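Local coordinates for protein polyketide synthase (Lyngbya majuscula 19L, PDB 3QIT) that acts as the thioesterase domain of curacin A biosynthesis, forming a terminal alkene by a route that involves decarboxylation and sulfate elimination, probably after thioester hydrolysis, at residues Leu30-Ile35 and Ala83-Val88; Gln43-Pro48 and Asp274-Leu279. One frame throughout, in Å; residues are numbered along the deposited sequence.

Contact 1: residues Leu30-Ile35 and Ala83-Val88; sequences LCIHGI and AQIDRV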
ATOM      1  N   LEU B  30      16.932 -14.803  12.267  1.00 13.78           N
ATOM      2  CA  LEU B  30      15.642 -14.408  11.698  1.00 15.25           C
ATOM      3  C   LEU B  30      15.699 -14.650  10.177  1.00 17.29           C
ATOM      4  O   LEU B  30      16.544 -14.079   9.492  1.00 17.51           O
ATOM      5  CB  LEU B  30      15.349 -12.945  12.032  1.00 15.89           C
ATOM      6  CG  LEU B  30      14.099 -12.303  11.387  1.00 15.94           C
ATOM      7  CD1 LEU B  30      12.850 -13.057  11.830  1.00 17.86           C
ATOM      8  CD2 LEU B  30      14.015 -10.863  11.844  1.00 15.31           C
ATOM      9  N   CYS B  31      14.788 -15.483   9.664  1.00 14.50           N
ATOM     10  CA  CYS B  31      14.793 -15.921   8.254  1.00 11.29           C
ATOM     11  C   CYS B  31      13.507 -15.429   7.567  1.00 12.76           C
ATOM     12  O   CYS B  31      12.408 -15.658   8.075  1.00 15.25           O
ATOM     13  CB  CYS B  31      14.788 -17.442   8.150  1.00 12.70           C
ATOM     14  SG  CYS B  31      16.217 -18.215   8.985  1.00 20.27           S
ATOM     15  N   ILE B  32      13.666 -14.798   6.404  1.00 13.53           N
ATOM     16  CA  ILE B  32      12.535 -14.248   5.643  0.50 11.70           C
ATOM     17  C   ILE B  32      12.406 -15.023   4.320  1.00 13.95           C
ATOM     18  O   ILE B  32      13.313 -14.971   3.447  1.00 14.29           O
ATOM     19  CB  ILE B  32      12.725 -12.710   5.353  0.50 11.15           C
ATOM     20  CG1 ILE B  32      13.113 -11.936   6.632  0.50 13.21           C
ATOM     21  CG2 ILE B  32      11.452 -12.112   4.698  0.50 12.65           C
ATOM     22  CD1 ILE B  32      12.079 -11.993   7.750  0.50 11.53           C
ATOM     23  N   HIS B  33      11.301 -15.767   4.180  1.00 13.98           N
ATOM     24  CA  HIS B  33      11.025 -16.548   2.959  1.00 12.76           C
ATOM     25  C   HIS B  33      10.659 -15.653   1.757  1.00 14.36           C
ATOM     26  O   HIS B  33      10.433 -14.479   1.913  1.00 14.80           O
ATOM     27  CB  HIS B  33       9.904 -17.591   3.208  1.00 12.35           C
ATOM     28  CG  HIS B  33       8.546 -17.008   3.461  1.00 13.69           C
ATOM     29  ND1 HIS B  33       7.750 -16.551   2.435  1.00 13.07           N
ATOM     30  CD2 HIS B  33       7.836 -16.812   4.602  1.00 15.02           C
ATOM     31  CE1 HIS B  33       6.601 -16.102   2.928  1.00 16.15           C
ATOM     32  NE2 HIS B  33       6.628 -16.246   4.237  1.00 15.25           N
ATOM     33  N   GLY B  34      10.629 -16.248   0.566  1.00 15.77           N
ATOM     34  CA  GLY B  34      10.264 -15.515  -0.650  1.00 17.19           C
ATOM     35  C   GLY B  34       8.800 -15.705  -1.019  1.00 17.89           C
ATOM     36  O   GLY B  34       8.019 -16.350  -0.303  1.00 15.60           O
ATOM     37  N   ILE B  35       8.432 -15.155  -2.171  1.00 15.04           N
ATOM     38  CA  ILE B  35       7.024 -15.097  -2.548  1.00 13.33           C
ATOM     39  C   ILE B  35       6.456 -16.501  -2.729  1.00 15.65           C
ATOM     40  O   ILE B  35       7.112 -17.400  -3.269  1.00 19.00           O
ATOM     41  CB  ILE B  35       6.834 -14.219  -3.841  1.00 18.32           C
ATOM     42  CG1 ILE B  35       5.381 -13.801  -4.011  1.00 19.04           C
ATOM     43  CG2 ILE B  35       7.331 -14.932  -5.095  1.00 20.98           C
ATOM     44  CD1 ILE B  35       4.938 -12.787  -3.029  1.00 22.37           C
ATOM     45  N   ALA B  83       6.857  -3.395   7.201  1.00 15.59           N
ATOM     46  CA  ALA B  83       6.314  -3.044   8.507  1.00 15.11           C
ATOM     47  C   ALA B  83       6.098  -4.298   9.359  1.00 14.69           C
ATOM     48  O   ALA B  83       6.248  -4.265  10.585  1.00 15.50           O
ATOM     49  CB  ALA B  83       4.974  -2.242   8.350  1.00 17.68           C
ATOM     50  N   GLN B  84       5.650  -5.379   8.717  1.00 14.22           N
ATOM     51  CA  GLN B  84       5.432  -6.649   9.383  1.00 12.86           C
ATOM     52  C   GLN B  84       6.759  -7.168   9.940  1.00 14.27           C
ATOM     53  O   GLN B  84       6.808  -7.614  11.085  1.00 15.99           O
ATOM     54  CB  GLN B  84       4.851  -7.688   8.386  1.00 14.33           C
ATOM     55  CG  GLN B  84       4.527  -9.034   9.027  1.00 14.27           C
ATOM     56  CD  GLN B  84       4.228 -10.149   8.007  1.00 15.46           C
ATOM     57  OE1 GLN B  84       4.083  -9.914   6.793  1.00 14.27           O
ATOM     58  NE2 GLN B  84       4.122 -11.371   8.518  1.00 16.28           N
ATOM     59  N   ILE B  85       7.809  -7.159   9.111  1.00 15.36           N
ATOM     60  CA  ILE B  85       9.140  -7.613   9.590  1.00 16.33           C
ATOM     61  C   ILE B  85       9.680  -6.718  10.743  1.00 19.42           C
ATOM     62  O   ILE B  85      10.204  -7.232  11.726  1.00 18.43           O
ATOM     63  CB  ILE B  85      10.152  -7.740   8.450  1.00 14.59           C
ATOM     64  CG1 ILE B  85       9.714  -8.840   7.492  1.00 16.70           C
ATOM     65  CG2 ILE B  85      11.588  -8.039   8.990  1.00 17.30           C
ATOM     66  CD1 ILE B  85      10.375  -8.766   6.142  1.00 21.51           C
ATOM     67  N   ASP B  86       9.528  -5.403  10.617  1.00 18.51           N
ATOM     68  CA  ASP B  86       9.898  -4.453  11.699  1.00 18.92           C
ATOM     69  C   ASP B  86       9.150  -4.813  12.990  1.00 22.05           C
ATOM     70  O   ASP B  86       9.741  -4.842  14.080  1.00 21.05           O
ATOM     71  CB  ASP B  86       9.555  -3.023  11.283  1.00 19.66           C
ATOM     72  CG  ASP B  86      10.360  -1.948  12.035  1.00 27.93           C
ATOM     73  OD1 ASP B  86      11.511  -2.208  12.468  1.00 24.35           O
ATOM     74  OD2 ASP B  86       9.837  -0.816  12.155  1.00 25.60           O
ATOM     75  N   ARG B  87       7.853  -5.097  12.876  1.00 18.05           N
ATOM     76  CA  ARG B  87       7.078  -5.516  14.049  1.00 20.59           C
ATOM     77  C   ARG B  87       7.630  -6.798  14.696  1.00 22.29           C
ATOM     78  O   ARG B  87       7.721  -6.885  15.923  1.00 19.78           O
ATOM     79  CB  ARG B  87       5.602  -5.702  13.675  1.00 18.71           C
ATOM     80  CG  ARG B  87       4.733  -6.173  14.828  1.00 21.79           C
ATOM     81  CD  ARG B  87       4.697  -5.110  15.932  1.00 27.02           C
ATOM     82  NE  ARG B  87       3.922  -5.545  17.085  1.00 30.59           N
ATOM     83  CZ  ARG B  87       4.432  -6.210  18.119  1.00 36.70           C
ATOM     84  NH1 ARG B  87       5.728  -6.518  18.146  1.00 32.09           N
ATOM     85  NH2 ARG B  87       3.650  -6.558  19.132  1.00 37.86           N
ATOM     86  N   VAL B  88       8.011  -7.778  13.868  1.00 18.49           N
ATOM     87  CA  VAL B  88       8.581  -9.034  14.356  1.00 18.22           C
ATOM     88  C   VAL B  88       9.895  -8.762  15.102  1.00 19.06           C
ATOM     89  O   VAL B  88      10.119  -9.301  16.195  1.00 23.07           O
ATOM     90  CB  VAL B  88       8.842 -10.039  13.195  1.00 18.80           C
ATOM     91  CG1 VAL B  88       9.607 -11.243  13.729  1.00 18.62           C
ATOM     92  CG2 VAL B  88       7.510 -10.504  12.564  1.00 17.19           C
TER

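Contact 2: residues Gln43-Pro48 and Asp274-Leu279; sequences QEVALP and DAAAAL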
ATOM      1  N   GLN B  43      12.904 -25.068   7.188  1.00 13.45           N
ATOM      2  CA  GLN B  43      13.161 -26.128   8.188  1.00 14.78           C
ATOM      3  C   GLN B  43      14.503 -26.843   8.017  1.00 15.56           C
ATOM      4  O   GLN B  43      15.187 -27.142   9.008  1.00 17.71           O
ATOM      5  CB  GLN B  43      12.028 -27.151   8.185  1.00 18.76           C
ATOM      6  CG  GLN B  43      12.264 -28.285   9.191  1.00 19.21           C
ATOM      7  CD  GLN B  43      10.980 -28.862   9.708  1.00 22.15           C
ATOM      8  OE1 GLN B  43      10.399 -28.339  10.646  1.00 20.20           O
ATOM      9  NE2 GLN B  43      10.542 -29.959   9.122  1.00 22.16           N
ATOM     10  N   GLU B  44      14.862 -27.159   6.778  1.00 17.32           N
ATOM     11  CA  GLU B  44      16.107 -27.885   6.526  1.00 21.12           C
ATOM     12  C   GLU B  44      17.359 -27.084   6.880  1.00 17.83           C
ATOM     13  O   GLU B  44      18.378 -27.671   7.246  1.00 20.07           O
ATOM     14  CB  GLU B  44      16.141 -28.441   5.102  1.00 17.66           C
ATOM     15  CG  GLU B  44      15.204 -29.668   4.922  1.00 27.71           C
ATOM     16  CD  GLU B  44      15.559 -30.826   5.873  1.00 36.96           C
ATOM     17  OE1 GLU B  44      16.717 -31.310   5.844  1.00 38.33           O
ATOM     18  OE2 GLU B  44      14.689 -31.248   6.666  1.00 37.96           O
ATOM     19  N   VAL B  45      17.285 -25.758   6.757  1.00 16.33           N
ATOM     20  CA  VAL B  45      18.322 -24.868   7.303  1.00 16.60           C
ATOM     21  C   VAL B  45      18.244 -24.735   8.840  1.00 18.69           C
ATOM     22  O   VAL B  45      19.277 -24.687   9.529  1.00 20.48           O
ATOM     23  CB  VAL B  45      18.240 -23.465   6.642  1.00 20.35           C
ATOM     24  CG1 VAL B  45      19.298 -22.509   7.227  1.00 21.57           C
ATOM     25  CG2 VAL B  45      18.377 -23.576   5.100  1.00 19.89           C
ATOM     26  N   ALA B  46      17.020 -24.645   9.364  1.00 17.18           N
ATOM     27  CA  ALA B  46      16.798 -24.348  10.765  1.00 16.33           C
ATOM     28  C   ALA B  46      17.252 -25.499  11.684  1.00 16.99           C
ATOM     29  O   ALA B  46      17.812 -25.237  12.761  1.00 19.72           O
ATOM     30  CB  ALA B  46      15.335 -24.032  11.002  1.00 17.89           C
ATOM     31  N   LEU B  47      17.009 -26.743  11.273  1.00 17.61           N
ATOM     32  CA  LEU B  47      17.322 -27.881  12.166  1.00 21.56           C
ATOM     33  C   LEU B  47      18.801 -27.893  12.610  1.00 21.84           C
ATOM     34  O   LEU B  47      19.065 -27.914  13.811  1.00 23.51           O
ATOM     35  CB  LEU B  47      16.852 -29.245  11.595  1.00 20.67           C
ATOM     36  CG  LEU B  47      15.316 -29.330  11.449  1.00 21.74           C
ATOM     37  CD1 LEU B  47      14.857 -30.601  10.733  1.00 24.38           C
ATOM     38  CD2 LEU B  47      14.646 -29.214  12.802  1.00 26.45           C
ATOM     39  N   PRO B  48      19.752 -27.816  11.655  1.00 23.22           N
ATOM     40  CA  PRO B  48      21.155 -27.822  12.094  1.00 25.72           C
ATOM     41  C   PRO B  48      21.543 -26.582  12.897  1.00 25.49           C
ATOM     42  O   PRO B  48      22.401 -26.682  13.776  1.00 23.49           O
ATOM     43  CB  PRO B  48      21.952 -27.888  10.781  1.00 26.70           C
ATOM     44  CG  PRO B  48      20.978 -27.625   9.704  1.00 24.22           C
ATOM     45  CD  PRO B  48      19.640 -28.013  10.203  1.00 22.79           C
ATOM     46  N   ASP B 274      18.128 -26.854  -1.758  1.00 22.43           N
ATOM     47  CA  ASP B 274      19.206 -27.501  -2.539  1.00 23.73           C
ATOM     48  C   ASP B 274      20.488 -27.686  -1.737  1.00 25.87           C
ATOM     49  O   ASP B 274      21.229 -28.645  -1.942  1.00 25.92           O
ATOM     50  CB  ASP B 274      19.595 -26.629  -3.748  1.00 25.83           C
ATOM     51  CG  ASP B 274      18.581 -26.672  -4.878  1.00 31.62           C
ATOM     52  OD1 ASP B 274      17.468 -27.208  -4.689  1.00 28.80           O
ATOM     53  OD2 ASP B 274      18.912 -26.144  -5.964  1.00 32.67           O
ATOM     54  N   ALA B 275      20.764 -26.732  -0.858  1.00 21.28           N
ATOM     55  CA  ALA B 275      22.068 -26.637  -0.171  1.00 22.07           C
ATOM     56  C   ALA B 275      21.859 -26.243   1.297  1.00 18.10           C
ATOM     57  O   ALA B 275      22.598 -25.411   1.845  1.00 20.12           O
ATOM     58  CB  ALA B 275      22.929 -25.590  -0.875  1.00 22.32           C
ATOM     59  N   ALA B 276      20.836 -26.829   1.911  1.00 19.41           N
ATOM     60  CA  ALA B 276      20.381 -26.384   3.240  1.00 23.90           C
ATOM     61  C   ALA B 276      21.494 -26.510   4.290  1.00 23.53           C
ATOM     62  O   ALA B 276      21.748 -25.569   5.045  1.00 20.67           O
ATOM     63  CB  ALA B 276      19.154 -27.152   3.659  1.00 22.63           C
ATOM     64  N   ALA B 277      22.161 -27.665   4.334  1.00 26.19           N
ATOM     65  CA  ALA B 277      23.233 -27.861   5.325  1.00 24.98           C
ATOM     66  C   ALA B 277      24.367 -26.855   5.114  1.00 25.89           C
ATOM     67  O   ALA B 277      24.905 -26.296   6.075  1.00 21.89           O
ATOM     68  CB  ALA B 277      23.767 -29.279   5.271  1.00 28.16           C
ATOM     69  N   ALA B 278      24.743 -26.641   3.851  1.00 25.82           N
ATOM     70  CA  ALA B 278      25.806 -25.686   3.519  1.00 22.52           C
ATOM     71  C   ALA B 278      25.436 -24.269   3.911  1.00 25.40           C
ATOM     72  O   ALA B 278      26.277 -23.502   4.406  1.00 20.74           O
ATOM     73  CB  ALA B 278      26.168 -25.764   2.019  1.00 23.98           C
ATOM     74  N   LEU B 279      24.170 -23.891   3.672  1.00 19.78           N
ATOM     75  CA  LEU B 279      23.714 -22.588   4.072  1.00 19.91           C
ATOM     76  C   LEU B 279      23.721 -22.427   5.606  1.00 20.37           C
ATOM     77  O   LEU B 279      24.165 -21.409   6.120  1.00 19.82           O
ATOM     78  CB  LEU B 279      22.325 -22.311   3.458  1.00 20.14           C
ATOM     79  CG  LEU B 279      21.732 -20.943   3.741  1.00 21.69           C
ATOM     80  CD1 LEU B 279      22.683 -19.797   3.381  1.00 21.76           C
ATOM     81  CD2 LEU B 279      20.402 -20.866   2.932  1.00 19.71           C
TER

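Contact 1: residues Leu30-Ile35 and Ala83-Val88
Strand 28-32 of the central sheet of the alpha/beta hydrolase fold turns L30 and I32 toward I85 and V88 on helix 78-91. I32 and I85 reach for each other tip to tip, with I32 CG2 3.8 Å from I85 CD1. I32 CD1 lies 3.9 Å from I85 CG1, though I32 is modelled in two conformers and these distances hold for one of them. With chi2 extended (162°), I85 sends CD1 out from the helix to the strand. Farther along the helix the packing is looser: L30 CD1 approaches V88 CG1 obliquely, at 4.2 Å. Because strand residues alternate, C31 faces the other side of the sheet, against W42 and V56, while backbone bonds from L30 and I32 join the neighbouring strand 97-102. That strand leads to the putative nucleophile elbow, whose residues the I32 side chain touches. I85 also packs on L108 of helix 104-115; an alanine here would probably leave I32 CG2 and CD1 without their partner and open a gap between strand and helix. Past the strand, H33 ND1 donates to G34 O over 2.8 Å at a nearly straight 165°, the carbonyl oxygen lying in the imidazole plane, and H33 NE2 accepts a hydrogen bond from L61 N. The ring is thus gripped through both nitrogens in the His-Gly segment after the strand, which in related hydrolases commonly adjoins the oxyanion hole.

Contact 2: residues Gln43-Pro48 and Asp274-Leu279
A276 and, nearly one turn later, L279 bring the start of helix 276-284 against E44 and V45 of helix 43-51. Just ahead of them, D274 is tied by its carboxylate to S176 OG and G268 N. A275 leaves helical geometry, separating the short helix 271-274 from the next one; its methyl points away from helix 43-51 and packs on L265 of the edge strand 261-265. From this N-cap position A275 O accepts the backbone N of L279 at 2.8 Å. A276 follows with its methyl aimed at the partner helix, where CB lies 3.6 Å from E44 CB and 3.9 Å from V45 N. The backbones come close here, the CA atoms of V45 and A276 being 4.8 Å apart. V45 sets its CG2 branch beside the A276 backbone, 3.9 Å from A276 CA. L279 then swings CG anti to its own N (chi1 -177°), which carries CD2 to within 4.0 Å of V45 CG2; it also packs on L265, while V45 continues onto I283 farther along the same helix. Helices such as these two flank one face of the sheet in alpha/beta hydrolases. Of the E44 side chain it is the aliphatic CB that touches, the chain bending at chi2, so the two helices are joined here by van der Waals packing, with neither charge nor polar pairing across the interface.

After the two N-terminal strands 5-11 and 14-21, the chain lays down strand 28-32, opening contact 1, and then helix 43-51, opening contact 2. Helix 78-91 returns to the strand and closes contact 1 with 47 residues between its segments. Contact 2 stays open far longer: 225 residues, including most of the sheet, separate its segments before helix 276-284 comes back near the C terminus. The segments alternate along the sequence, so the two closures cross rather than nest. The centres of contacts 1 and 2 lie about 19 Å apart, and the two do not touch. Contact 1 fixes a helix on one face of the central sheet; contact 2 pairs an early and a late helix over the opposite face.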